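Local coordinates for multifunctional non-homologous end joining DNA repair protein LigD (Mycobacterium tuberculosis, PDB 2IRX) that probably works with Ku to repair DNA double-strand breaks by end joining, this chain being its N-terminal primase-polymerase domain with GTP and manganese bound, at residues R54-N59 against F66-L71; R136-L141 against H181-L186; V173-K178 against L268-Y273. One frame throughout, in Å; residues are numbered along the deposited sequence.

Contact 1: R54-N59 against F66-L71; sequences RKRWPN and FFEKQL. With GTP (guanosine-5'-triphosphate), chain C.
E68 bridges R54 and R56 by its two carboxylate oxygens. OE1 of E68 takes NH1 of R56 at 2.7 Å on its syn lone pair and lies in the plane of that guanidinium. OE2 of E68 meets NH2 of R54, also at 2.7 Å, but on its anti lone pair and tilted from the guanidinium plane. A water joins NE of R54 to the same OE2. The R54 chain bends at chi2 (83°) and again at chi3, which turns the edge of its guanidinium to the carbonyls that follow E68. NH1 of R54 donates to K69 O at 2.9 Å and NH2 of R54 to Q70 O at 3.0 Å, both oxygens in the guanidinium plane. F66 stands beside R56, with CB of R56 over one ring face in a CH-pi contact, and CG of P58 packs on CE2 of F66 at 3.6 Å. On the other sheet face are K55 and F67. NZ of K55 donates to N7 of GTP at 2.9 Å, while the guanine lies over one face of the F67 ring, CD2 of F67 3.3 Å from C2 of GTP. H114 meets F67 edge-to-face. Backbone bonds in both directions pair R54 with E68 and R56 with F66. This is an antiparallel beta hairpin, strands 53-56 and 66-68, whose K55 and F67 face forms one wall of the guanine site.

Contact 2: R136-L141 against H181-L186; sequences RLVFDL and HLYTPL. With MN (manganese (II) ion), chain B; GTP (guanosine-5'-triphosphate), chain C.
H181 and D140 sit side by side on one face of an antiparallel strand pair, H181 directed at the GTP beta-phosphate and D140 at the manganese. From CB of H181, 4.0 Å from F139 O, the ring runs on toward the metal site. CD2 of H181 lies 3.4 Å from OD1 of D140, and CE1 of H181 lies 3.5 Å from O2B of GTP. At the tip, NE2 of H181 donates to O1B of GTP at 2.8 Å (159°). With chi1 of D140 at 178°, its CG points opposite the backbone N, and OD1 reaches the manganese at 2.2 Å. O1B also binds that ion, as does D142, while Q233 holds OD2 of D140. Farther along this face, CG2 of V138 lies over the Y183 ring, 3.6 Å from CE1. Backbone bonds pair L137 with T184 and F139 with L182. On the reverse face, L137 and F139 pack against helix 192-209, while F139, L182 and T184 touch helix 149-164. Strand 180-186 runs between strands 129-143 and 171-174.

Contact 3: V173-K178 against L268-Y273; sequences VTSGSK and LRQLSY. With GTP (guanosine-5'-triphosphate), chain C.
OE1 of Q270 is held by two donors. The backbone N of G176 reaches OE1 of Q270 at 2.8 Å, coming from above the carbonyl plane of the amide, and a water donates to OE1 of Q270 at 2.9 Å. That water also bonds OG1 of T174 and accepts from the backbone N of L271. It ties the two segments together a second time. Q270 bends at chi2 (-69°), which turns its amide across the turn at 175-178. NE2 of Q270 donates to a second water at 3.0 Å and weakly to G179 O. CB of T174 lies 3.3 Å from OE1 of Q270, the two side chains running alongside each other in opposite senses. CG2 of T174 meets CD1 of L268 tip to tip at 4.1 Å. OG1 of T174 is also hydrogen-bonded by R258, whose NH2 bonds R269 O as well. G176 takes a positive phi of 95°, a backbone shape that suits glycine. OG of S175 accepts from the backbone N of S177, making an ST turn, and donates to O1G of GTP at 2.7 Å. OG of S177 also approaches O3G of GTP, but too closely for the distance to be relied on. K178 grips the same phosphate twice: its backbone N goes to O1G, and NZ, brought round by bends at chi3 and chi4, goes to O3G at 3.0 Å. R247 holds S175 O and GTP, and R249 holds S177 OG. Q270 thus meets, on the side away from GTP, the gamma-phosphate loop of this primase-polymerase fold.

The three contacts share one GTP. Contact 1 holds its guanine, contact 2 bonds its beta-phosphate and holds the manganese, which also binds the gamma-phosphate, and contact 3 holds the gamma-phosphate. Contacts 1 and 2 lie on opposite sides of the chain's centre, with centres 24 Å apart and nearest atoms about 11 Å apart. Contact 1 also stays clear of contact 3, nearest atoms about 9 Å apart. Contacts 2 and 3 touch directly. Strands 171-174 and 180-186 are neighbours in one sheet. There H181 N lies 2.7 Å from V173 O, a probable hydrogen bond, and CB of S175 packs on NE2 of H181 at 3.6 Å. The nucleotide reaches from this sheet to the hairpin.

Contact 1: R54-N59 against F66-L71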
loop_
_atom_site.group_PDB
_atom_site.type_symbol
_atom_site.label_atom_id
_atom_site.label_comp_id
_atom_site.label_asym_id
_atom_site.label_seq_id
_atom_site.Cartn_x
_atom_site.Cartn_y
_atom_site.Cartn_z
ATOM N N ARG A 54 -4.061 -9.206 -5.180
ATOM C CA ARG A 54 -3.086 -10.103 -4.545
ATOM C C ARG A 54 -1.885 -10.280 -5.479
ATOM O O ARG A 54 -2.005 -10.857 -6.599
ATOM C CB ARG A 54 -3.724 -11.481 -4.248
ATOM C CG ARG A 54 -4.811 -11.542 -3.145
ATOM C CD ARG A 54 -6.225 -11.154 -3.653
ATOM N NE ARG A 54 -6.679 -12.058 -4.706
ATOM C CZ ARG A 54 -7.380 -11.693 -5.777
ATOM N NH1 ARG A 54 -7.716 -10.419 -5.952
ATOM N NH2 ARG A 54 -7.747 -12.610 -6.689
ATOM N N LYS A 55 -0.722 -9.813 -5.044
ATOM C CA LYS A 55 0.507 -10.213 -5.718
ATOM C C LYS A 55 1.066 -11.485 -5.049
ATOM O O LYS A 55 1.527 -11.467 -3.881
ATOM C CB LYS A 55 1.527 -9.082 -5.765
ATOM C CG LYS A 55 2.590 -9.257 -6.864
ATOM C CD LYS A 55 3.398 -7.966 -7.073
ATOM C CE LYS A 55 4.520 -8.202 -8.107
ATOM N NZ LYS A 55 5.284 -6.909 -8.424
ATOM N N ARG A 56 1.042 -12.572 -5.819
ATOM C CA ARG A 56 1.349 -13.899 -5.308
ATOM C C ARG A 56 2.682 -14.450 -5.791
ATOM O O ARG A 56 3.062 -14.283 -6.949
ATOM C CB ARG A 56 0.219 -14.894 -5.646
ATOM C CG ARG A 56 -1.192 -14.421 -5.108
ATOM C CD ARG A 56 -2.287 -15.361 -5.641
ATOM N NE ARG A 56 -2.095 -16.738 -5.183
ATOM C CZ ARG A 56 -2.699 -17.813 -5.705
ATOM N NH1 ARG A 56 -3.565 -17.698 -6.731
ATOM N NH2 ARG A 56 -2.444 -19.016 -5.186
ATOM N N TRP A 57 3.384 -15.104 -4.868
ATOM C CA TRP A 57 4.618 -15.838 -5.155
ATOM C C TRP A 57 4.440 -17.282 -4.636
ATOM O O TRP A 57 4.963 -17.631 -3.566
ATOM C CB TRP A 57 5.784 -15.176 -4.412
ATOM C CG TRP A 57 6.388 -13.927 -5.030
ATOM C CD1 TRP A 57 7.531 -13.864 -5.805
ATOM C CD2 TRP A 57 5.948 -12.565 -4.854
ATOM N NE1 TRP A 57 7.814 -12.548 -6.131
ATOM C CE2 TRP A 57 6.861 -11.733 -5.568
ATOM C CE3 TRP A 57 4.865 -11.967 -4.189
ATOM C CZ2 TRP A 57 6.717 -10.331 -5.631
ATOM C CZ3 TRP A 57 4.727 -10.557 -4.252
ATOM C CH2 TRP A 57 5.647 -9.766 -4.968
ATOM N N PRO A 58 3.689 -18.125 -5.371
ATOM C CA PRO A 58 3.370 -19.475 -4.869
ATOM C C PRO A 58 4.609 -20.340 -4.524
ATOM O O PRO A 58 4.532 -21.228 -3.670
ATOM C CB PRO A 58 2.614 -20.130 -6.038
ATOM C CG PRO A 58 2.119 -18.969 -6.906
ATOM C CD PRO A 58 3.134 -17.865 -6.720
ATOM N N ASN A 59 5.722 -20.088 -5.211
ATOM C CA ASN A 59 6.968 -20.787 -4.947
ATOM C C ASN A 59 8.071 -19.877 -4.353
ATOM O O ASN A 59 9.263 -20.158 -4.473
ATOM C CB ASN A 59 7.450 -21.498 -6.234
ATOM C CG ASN A 59 7.789 -22.963 -5.989
ATOM O OD1 ASN A 59 7.588 -23.480 -4.891
ATOM N ND2 ASN A 59 8.294 -23.623 -6.999
ATOM N N PHE A 66 2.751 -13.141 -9.863
ATOM C CA PHE A 66 1.732 -12.561 -10.714
ATOM C C PHE A 66 0.816 -11.648 -9.879
ATOM O O PHE A 66 0.686 -11.804 -8.656
ATOM C CB PHE A 66 0.957 -13.653 -11.491
ATOM C CG PHE A 66 0.380 -14.721 -10.613
ATOM C CD1 PHE A 66 -0.923 -14.589 -10.111
ATOM C CD2 PHE A 66 1.145 -15.833 -10.243
ATOM C CE1 PHE A 66 -1.496 -15.570 -9.287
ATOM C CE2 PHE A 66 0.593 -16.841 -9.408
ATOM C CZ PHE A 66 -0.721 -16.710 -8.923
ATOM N N PHE A 67 0.192 -10.700 -10.567
ATOM C CA PHE A 67 -0.618 -9.684 -9.942
ATOM C C PHE A 67 -2.060 -10.123 -10.213
ATOM O O PHE A 67 -2.594 -9.931 -11.328
ATOM C CB PHE A 67 -0.264 -8.368 -10.627
ATOM C CG PHE A 67 -0.603 -7.131 -9.850
ATOM C CD1 PHE A 67 -0.023 -6.876 -8.600
ATOM C CD2 PHE A 67 -1.454 -6.171 -10.430
ATOM C CE1 PHE A 67 -0.324 -5.691 -7.884
ATOM C CE2 PHE A 67 -1.735 -4.957 -9.750
ATOM C CZ PHE A 67 -1.180 -4.724 -8.468
ATOM N N GLU A 68 -2.683 -10.731 -9.205
ATOM C CA GLU A 68 -3.978 -11.379 -9.417
ATOM C C GLU A 68 -5.122 -10.474 -8.979
ATOM O O GLU A 68 -5.194 -10.066 -7.818
ATOM C CB GLU A 68 -4.029 -12.710 -8.704
ATOM C CG GLU A 68 -5.245 -13.554 -9.027
ATOM C CD GLU A 68 -5.324 -14.728 -8.053
ATOM O OE1 GLU A 68 -4.600 -15.692 -8.256
ATOM O OE2 GLU A 68 -6.061 -14.653 -7.039
ATOM N N LYS A 69 -5.991 -10.124 -9.924
ATOM C CA LYS A 69 -7.112 -9.213 -9.642
ATOM C C LYS A 69 -8.405 -10.003 -9.533
ATOM O O LYS A 69 -9.031 -10.054 -8.464
ATOM C CB LYS A 69 -7.218 -8.144 -10.738
ATOM C CG LYS A 69 -5.984 -7.205 -10.831
ATOM C CD LYS A 69 -6.120 -6.232 -12.007
ATOM C CE LYS A 69 -4.840 -5.372 -12.129
ATOM N NZ LYS A 69 -4.878 -4.472 -13.360
ATOM N N GLN A 70 -8.796 -10.642 -10.642
ATOM C CA GLN A 70 -9.970 -11.520 -10.661
ATOM C C GLN A 70 -9.933 -12.590 -9.565
ATOM O O GLN A 70 -8.926 -13.299 -9.367
ATOM C CB GLN A 70 -10.157 -12.178 -12.042
ATOM C CG GLN A 70 -11.335 -13.178 -12.087
ATOM C CD GLN A 70 -12.699 -12.499 -11.998
ATOM O OE1 GLN A 70 -12.870 -11.356 -12.435
ATOM N NE2 GLN A 70 -13.677 -13.208 -11.434
ATOM N N LEU A 71 -11.061 -12.709 -8.871
ATOM C CA LEU A 71 -11.240 -13.754 -7.874
ATOM C C LEU A 71 -11.525 -15.109 -8.560
ATOM O O LEU A 71 -12.432 -15.229 -9.417
ATOM C CB LEU A 71 -12.373 -13.352 -6.907
ATOM C CG LEU A 71 -12.496 -14.079 -5.581
ATOM C CD1 LEU A 71 -11.154 -14.129 -4.813
ATOM C CD2 LEU A 71 -13.636 -13.487 -4.705
HETATM P PG GTP C . 9.383 0.810 -4.404
HETATM O O1G GTP C . 9.652 1.471 -3.106
HETATM O O2G GTP C . 9.158 1.823 -5.507
HETATM O O3G GTP C . 10.439 -0.201 -4.757
HETATM O O3B GTP C . 8.042 -0.067 -4.129
HETATM P PB GTP C . 6.526 0.239 -4.554
HETATM O O1B GTP C . 6.212 1.700 -4.541
HETATM O O2B GTP C . 5.610 -0.482 -3.644
HETATM O O3A GTP C . 6.524 -0.219 -6.081
HETATM P PA GTP C . 5.881 -1.482 -6.846
HETATM O O1A GTP C . 5.699 -2.659 -5.922
HETATM O O2A GTP C . 6.819 -1.732 -8.004
HETATM O "O5'" GTP C . 4.476 -0.938 -7.357
HETATM C "C5'" GTP C . 4.343 0.230 -8.177
HETATM C "C4'" GTP C . 2.932 0.270 -8.780
HETATM O "O4'" GTP C . 2.613 -0.891 -9.547
HETATM C "C3'" GTP C . 1.857 0.355 -7.713
HETATM O "O3'" GTP C . 0.816 1.078 -8.314
HETATM C "C2'" GTP C . 1.417 -1.104 -7.515
HETATM O "O2'" GTP C . 0.115 -1.353 -7.001
HETATM C "C1'" GTP C . 1.574 -1.665 -8.919
HETATM N N9 GTP C . 2.110 -3.030 -9.065
HETATM C C8 GTP C . 3.044 -3.689 -8.305
HETATM N N7 GTP C . 3.271 -4.884 -8.894
HETATM C C5 GTP C . 2.526 -4.964 -10.029
HETATM C C6 GTP C . 2.396 -5.951 -11.015
HETATM O O6 GTP C . 3.024 -7.010 -10.933
HETATM N N1 GTP C . 1.548 -5.717 -12.095
HETATM C C2 GTP C . 0.835 -4.535 -12.206
HETATM N N2 GTP C . 0.010 -4.346 -13.245
HETATM N N3 GTP C . 0.964 -3.558 -11.217
HETATM C C4 GTP C . 1.805 -3.787 -10.150
HETATM O O HOH W 1 -5.570 -14.613 -4.627
#

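Contact 2: R136-L141 against H181-L186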
loop_
_atom_site.group_PDB
_atom_site.type_symbol
_atom_site.label_atom_id
_atom_site.label_comp_id
_atom_site.label_asym_id
_atom_site.label_seq_id
_atom_site.Cartn_x
_atom_site.Cartn_y
_atom_site.Cartn_z
ATOM N N ARG A 136 -8.492 8.921 0.746
ATOM C CA ARG A 136 -7.168 9.426 1.072
ATOM C C ARG A 136 -6.432 9.726 -0.224
ATOM O O ARG A 136 -6.780 9.170 -1.272
ATOM C CB ARG A 136 -6.397 8.416 1.939
ATOM C CG ARG A 136 -6.170 7.055 1.292
ATOM C CD ARG A 136 -5.957 5.964 2.332
ATOM N NE ARG A 136 -5.572 4.732 1.665
ATOM C CZ ARG A 136 -5.765 3.504 2.141
ATOM N NH1 ARG A 136 -6.341 3.309 3.327
ATOM N NH2 ARG A 136 -5.375 2.458 1.411
ATOM N N LEU A 137 -5.428 10.599 -0.142
ATOM C CA LEU A 137 -4.442 10.756 -1.223
ATOM C C LEU A 137 -3.239 9.854 -0.930
ATOM O O LEU A 137 -2.884 9.617 0.241
ATOM C CB LEU A 137 -3.911 12.195 -1.330
ATOM C CG LEU A 137 -4.854 13.384 -1.425
ATOM C CD1 LEU A 137 -4.079 14.677 -1.178
ATOM C CD2 LEU A 137 -5.535 13.383 -2.775
ATOM N N VAL A 138 -2.614 9.359 -1.982
ATOM C CA VAL A 138 -1.322 8.685 -1.856
ATOM C C VAL A 138 -0.272 9.294 -2.804
ATOM O O VAL A 138 -0.576 9.658 -3.946
ATOM C CB VAL A 138 -1.431 7.124 -2.089
ATOM C CG1 VAL A 138 -1.746 6.767 -3.555
ATOM C CG2 VAL A 138 -0.121 6.382 -1.630
ATOM N N PHE A 139 0.963 9.346 -2.311
ATOM C CA PHE A 139 2.124 9.732 -3.106
ATOM C C PHE A 139 3.139 8.610 -2.994
ATOM O O PHE A 139 3.449 8.124 -1.899
ATOM C CB PHE A 139 2.724 11.046 -2.600
ATOM C CG PHE A 139 1.805 12.231 -2.741
ATOM C CD1 PHE A 139 1.879 13.059 -3.873
ATOM C CD2 PHE A 139 0.889 12.525 -1.742
ATOM C CE1 PHE A 139 0.999 14.172 -4.021
ATOM C CE2 PHE A 139 0.022 13.643 -1.853
ATOM C CZ PHE A 139 0.083 14.459 -3.002
ATOM N N ASP A 140 3.639 8.202 -4.145
ATOM C CA ASP A 140 4.603 7.135 -4.267
ATOM C C ASP A 140 5.941 7.805 -4.630
ATOM O O ASP A 140 6.123 8.319 -5.736
ATOM C CB ASP A 140 4.096 6.136 -5.327
ATOM C CG ASP A 140 5.063 4.977 -5.581
ATOM O OD1 ASP A 140 6.049 4.820 -4.837
ATOM O OD2 ASP A 140 4.822 4.186 -6.533
ATOM N N LEU A 141 6.870 7.819 -3.681
ATOM C CA LEU A 141 8.163 8.490 -3.902
ATOM C C LEU A 141 9.235 7.452 -4.241
ATOM O O LEU A 141 9.580 6.612 -3.389
ATOM C CB LEU A 141 8.603 9.276 -2.650
ATOM C CG LEU A 141 8.042 10.692 -2.405
ATOM C CD1 LEU A 141 6.516 10.742 -2.401
ATOM C CD2 LEU A 141 8.602 11.298 -1.113
ATOM N N HIS A 181 6.087 5.914 0.897
ATOM C CA HIS A 181 4.721 6.232 0.503
ATOM C C HIS A 181 4.175 7.231 1.525
ATOM O O HIS A 181 4.494 7.144 2.724
ATOM C CB HIS A 181 3.851 4.965 0.468
ATOM C CG HIS A 181 4.262 3.966 -0.578
ATOM N ND1 HIS A 181 3.789 2.671 -0.591
ATOM C CD2 HIS A 181 5.094 4.071 -1.642
ATOM C CE1 HIS A 181 4.296 2.028 -1.628
ATOM N NE2 HIS A 181 5.110 2.847 -2.273
ATOM N N LEU A 182 3.367 8.165 1.052
ATOM C CA LEU A 182 2.730 9.143 1.913
ATOM C C LEU A 182 1.223 9.094 1.763
ATOM O O LEU A 182 0.705 9.037 0.636
ATOM C CB LEU A 182 3.242 10.568 1.598
ATOM C CG LEU A 182 4.754 10.752 1.456
ATOM C CD1 LEU A 182 5.053 12.177 0.903
ATOM C CD2 LEU A 182 5.487 10.438 2.759
ATOM N N TYR A 183 0.516 9.146 2.897
ATOM C CA TYR A 183 -0.944 9.096 2.892
ATOM C C TYR A 183 -1.530 10.306 3.584
ATOM O O TYR A 183 -1.040 10.698 4.648
ATOM C CB TYR A 183 -1.443 7.837 3.608
ATOM C CG TYR A 183 -1.197 6.547 2.831
ATOM C CD1 TYR A 183 -2.120 6.099 1.863
ATOM C CD2 TYR A 183 -0.034 5.781 3.057
ATOM C CE1 TYR A 183 -1.901 4.904 1.146
ATOM C CE2 TYR A 183 0.203 4.585 2.366
ATOM C CZ TYR A 183 -0.728 4.149 1.420
ATOM O OH TYR A 183 -0.486 3.008 0.718
ATOM N N THR A 184 -2.567 10.896 2.990
ATOM C CA THR A 184 -3.265 11.990 3.661
ATOM C C THR A 184 -4.769 11.729 3.599
ATOM O O THR A 184 -5.310 11.557 2.505
ATOM C CB THR A 184 -2.805 13.437 3.196
ATOM O OG1 THR A 184 -3.915 14.281 2.841
ATOM C CG2 THR A 184 -1.735 13.414 2.153
ATOM N N PRO A 185 -5.419 11.631 4.778
ATOM C CA PRO A 185 -6.865 11.393 4.846
ATOM C C PRO A 185 -7.629 12.605 4.324
ATOM O O PRO A 185 -7.233 13.739 4.590
ATOM C CB PRO A 185 -7.131 11.184 6.347
ATOM C CG PRO A 185 -6.001 11.864 7.053
ATOM C CD PRO A 185 -4.814 11.758 6.123
ATOM N N LEU A 186 -8.684 12.344 3.554
ATOM C CA LEU A 186 -9.551 13.388 3.034
ATOM C C LEU A 186 -10.818 13.414 3.885
ATOM O O LEU A 186 -11.553 12.419 3.966
ATOM C CB LEU A 186 -9.891 13.150 1.556
ATOM C CG LEU A 186 -8.721 13.175 0.571
ATOM C CD1 LEU A 186 -9.133 12.589 -0.774
ATOM C CD2 LEU A 186 -8.162 14.588 0.417
HETATM MN MN MN B . 7.542 3.307 -5.416
HETATM P PG GTP C . 9.383 0.810 -4.404
HETATM O O1G GTP C . 9.652 1.471 -3.106
HETATM O O2G GTP C . 9.158 1.823 -5.507
HETATM O O3G GTP C . 10.439 -0.201 -4.757
HETATM O O3B GTP C . 8.042 -0.067 -4.129
HETATM P PB GTP C . 6.526 0.239 -4.554
HETATM O O1B GTP C . 6.212 1.700 -4.541
HETATM O O2B GTP C . 5.610 -0.482 -3.644
HETATM O O3A GTP C . 6.524 -0.219 -6.081
HETATM P PA GTP C . 5.881 -1.482 -6.846
HETATM O O1A GTP C . 5.699 -2.659 -5.922
HETATM O O2A GTP C . 6.819 -1.732 -8.004
HETATM O "O5'" GTP C . 4.476 -0.938 -7.357
HETATM C "C5'" GTP C . 4.343 0.230 -8.177
HETATM C "C4'" GTP C . 2.932 0.270 -8.780
HETATM O "O4'" GTP C . 2.613 -0.891 -9.547
HETATM C "C3'" GTP C . 1.857 0.355 -7.713
HETATM O "O3'" GTP C . 0.816 1.078 -8.314
HETATM C "C2'" GTP C . 1.417 -1.104 -7.515
HETATM O "O2'" GTP C . 0.115 -1.353 -7.001
HETATM C "C1'" GTP C . 1.574 -1.665 -8.919
HETATM N N9 GTP C . 2.110 -3.030 -9.065
HETATM C C8 GTP C . 3.044 -3.689 -8.305
HETATM N N7 GTP C . 3.271 -4.884 -8.894
HETATM C C5 GTP C . 2.526 -4.964 -10.029
HETATM C C6 GTP C . 2.396 -5.951 -11.015
HETATM O O6 GTP C . 3.024 -7.010 -10.933
HETATM N N1 GTP C . 1.548 -5.717 -12.095
HETATM C C2 GTP C . 0.835 -4.535 -12.206
HETATM N N2 GTP C . 0.010 -4.346 -13.245
HETATM N N3 GTP C . 0.964 -3.558 -11.217
HETATM C C4 GTP C . 1.805 -3.787 -10.150
HETATM O O HOH W 2 -2.772 1.761 -0.473
HETATM O O HOH W 3 7.014 2.910 -7.478
HETATM O O HOH W 4 8.307 3.985 -3.129
#

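Contact 3: V173-K178 against L268-Y273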
loop_
_atom_site.group_PDB
_atom_site.type_symbol
_atom_site.label_atom_id
_atom_site.label_comp_id
_atom_site.label_asym_id
_atom_site.label_seq_id
_atom_site.Cartn_x
_atom_site.Cartn_y
_atom_site.Cartn_z
ATOM N N VAL A 173 5.207 6.328 5.266
ATOM C CA VAL A 173 5.303 4.872 5.270
ATOM C C VAL A 173 6.561 4.501 4.460
ATOM O O VAL A 173 6.681 4.868 3.282
ATOM C CB VAL A 173 4.038 4.212 4.630
ATOM C CG1 VAL A 173 4.213 2.663 4.509
ATOM C CG2 VAL A 173 2.746 4.585 5.406
ATOM N N THR A 174 7.510 3.807 5.069
ATOM C CA THR A 174 8.613 3.250 4.262
ATOM C C THR A 174 8.008 2.070 3.473
ATOM O O THR A 174 7.340 1.210 4.047
ATOM C CB THR A 174 9.885 2.840 5.113
ATOM O OG1 THR A 174 9.501 2.118 6.306
ATOM C CG2 THR A 174 10.717 4.098 5.484
ATOM N N SER A 175 8.204 2.049 2.157
ATOM C CA SER A 175 7.475 1.097 1.297
ATOM C C SER A 175 7.788 -0.384 1.524
ATOM O O SER A 175 7.005 -1.248 1.134
ATOM C CB SER A 175 7.729 1.400 -0.185
ATOM O OG SER A 175 9.036 0.977 -0.521
ATOM N N GLY A 176 8.952 -0.668 2.117
ATOM C CA GLY A 176 9.456 -2.036 2.268
ATOM C C GLY A 176 10.402 -2.414 1.140
ATOM O O GLY A 176 11.045 -3.462 1.181
ATOM N N SER A 177 10.481 -1.549 0.129
ATOM C CA SER A 177 11.277 -1.829 -1.049
ATOM C C SER A 177 12.375 -0.760 -1.152
ATOM O O SER A 177 13.379 -0.873 -0.471
ATOM C CB SER A 177 10.377 -1.937 -2.281
ATOM O OG SER A 177 11.118 -2.203 -3.469
ATOM N N LYS A 178 12.183 0.285 -1.948
ATOM C CA LYS A 178 13.258 1.268 -2.188
ATOM C C LYS A 178 12.942 2.695 -1.702
ATOM O O LYS A 178 13.855 3.513 -1.501
ATOM C CB LYS A 178 13.579 1.311 -3.696
ATOM C CG LYS A 178 14.397 0.104 -4.174
ATOM C CD LYS A 178 14.367 -0.208 -5.688
ATOM C CE LYS A 178 13.775 0.878 -6.592
ATOM N NZ LYS A 178 12.344 0.542 -6.960
ATOM N N LEU A 268 17.847 6.090 8.194
ATOM C CA LEU A 268 16.512 5.549 7.919
ATOM C C LEU A 268 16.583 4.383 6.935
ATOM O O LEU A 268 17.247 4.474 5.879
ATOM C CB LEU A 268 15.582 6.651 7.397
ATOM C CG LEU A 268 14.144 6.274 6.982
ATOM C CD1 LEU A 268 13.267 5.925 8.169
ATOM C CD2 LEU A 268 13.550 7.434 6.208
ATOM N N ARG A 269 15.912 3.287 7.286
ATOM C CA ARG A 269 15.916 2.066 6.463
ATOM C C ARG A 269 14.567 1.348 6.457
ATOM O O ARG A 269 13.653 1.694 7.218
ATOM C CB ARG A 269 17.022 1.095 6.910
ATOM C CG ARG A 269 16.838 0.572 8.329
ATOM C CD ARG A 269 17.682 -0.678 8.559
ATOM N NE ARG A 269 17.603 -1.124 9.945
ATOM C CZ ARG A 269 16.611 -1.846 10.466
ATOM N NH1 ARG A 269 15.581 -2.222 9.728
ATOM N NH2 ARG A 269 16.659 -2.192 11.752
ATOM N N GLN A 270 14.451 0.354 5.577
ATOM C CA GLN A 270 13.230 -0.463 5.514
ATOM C C GLN A 270 13.183 -1.383 6.739
ATOM O O GLN A 270 14.241 -1.739 7.271
ATOM C CB GLN A 270 13.195 -1.255 4.204
ATOM C CG GLN A 270 13.443 -0.381 2.937
ATOM C CD GLN A 270 12.297 0.590 2.654
ATOM O OE1 GLN A 270 11.197 0.480 3.249
ATOM N NE2 GLN A 270 12.539 1.533 1.729
ATOM N N LEU A 271 11.977 -1.723 7.211
ATOM C CA LEU A 271 11.825 -2.589 8.388
ATOM C C LEU A 271 11.359 -3.994 8.029
ATOM O O LEU A 271 10.559 -4.167 7.100
ATOM C CB LEU A 271 10.846 -1.984 9.412
ATOM C CG LEU A 271 11.118 -0.528 9.822
ATOM C CD1 LEU A 271 10.003 -0.064 10.776
ATOM C CD2 LEU A 271 12.534 -0.311 10.455
ATOM N N SER A 272 11.839 -4.985 8.789
ATOM C CA SER A 272 11.447 -6.365 8.557
ATOM C C SER A 272 10.158 -6.607 9.337
ATOM O O SER A 272 9.809 -5.795 10.224
ATOM C CB SER A 272 12.558 -7.290 9.058
ATOM O OG SER A 272 12.665 -7.170 10.457
ATOM N N TYR A 273 9.465 -7.701 9.028
ATOM C CA TYR A 273 8.140 -7.958 9.590
ATOM C C TYR A 273 8.196 -8.143 11.112
ATOM O O TYR A 273 7.293 -7.703 11.828
ATOM C CB TYR A 273 7.455 -9.149 8.905
ATOM C CG TYR A 273 7.915 -10.520 9.349
ATOM C CD1 TYR A 273 7.344 -11.136 10.459
ATOM C CD2 TYR A 273 8.913 -11.206 8.649
ATOM C CE1 TYR A 273 7.763 -12.393 10.881
ATOM C CE2 TYR A 273 9.335 -12.484 9.055
ATOM C CZ TYR A 273 8.742 -13.063 10.169
ATOM O OH TYR A 273 9.142 -14.303 10.590
HETATM P PG GTP C . 9.383 0.810 -4.404
HETATM O O1G GTP C . 9.652 1.471 -3.106
HETATM O O2G GTP C . 9.158 1.823 -5.507
HETATM O O3G GTP C . 10.439 -0.201 -4.757
HETATM O O3B GTP C . 8.042 -0.067 -4.129
HETATM P PB GTP C . 6.526 0.239 -4.554
HETATM O O1B GTP C . 6.212 1.700 -4.541
HETATM O O2B GTP C . 5.610 -0.482 -3.644
HETATM O O3A GTP C . 6.524 -0.219 -6.081
HETATM P PA GTP C . 5.881 -1.482 -6.846
HETATM O O1A GTP C . 5.699 -2.659 -5.922
HETATM O O2A GTP C . 6.819 -1.732 -8.004
HETATM O "O5'" GTP C . 4.476 -0.938 -7.357
HETATM C "C5'" GTP C . 4.343 0.230 -8.177
HETATM C "C4'" GTP C . 2.932 0.270 -8.780
HETATM O "O4'" GTP C . 2.613 -0.891 -9.547
HETATM C "C3'" GTP C . 1.857 0.355 -7.713
HETATM O "O3'" GTP C . 0.816 1.078 -8.314
HETATM C "C2'" GTP C . 1.417 -1.104 -7.515
HETATM O "O2'" GTP C . 0.115 -1.353 -7.001
HETATM C "C1'" GTP C . 1.574 -1.665 -8.919
HETATM N N9 GTP C . 2.110 -3.030 -9.065
HETATM C C8 GTP C . 3.044 -3.689 -8.305
HETATM N N7 GTP C . 3.271 -4.884 -8.894
HETATM C C5 GTP C . 2.526 -4.964 -10.029
HETATM C C6 GTP C . 2.396 -5.951 -11.015
HETATM O O6 GTP C . 3.024 -7.010 -10.933
HETATM N N1 GTP C . 1.548 -5.717 -12.095
HETATM C C2 GTP C . 0.835 -4.535 -12.206
HETATM N N2 GTP C . 0.010 -4.346 -13.245
HETATM N N3 GTP C . 0.964 -3.558 -11.217
HETATM C C4 GTP C . 1.805 -3.787 -10.150
HETATM O O HOH W 5 9.823 -0.517 5.632
HETATM O O HOH W 6 15.386 1.672 0.954
#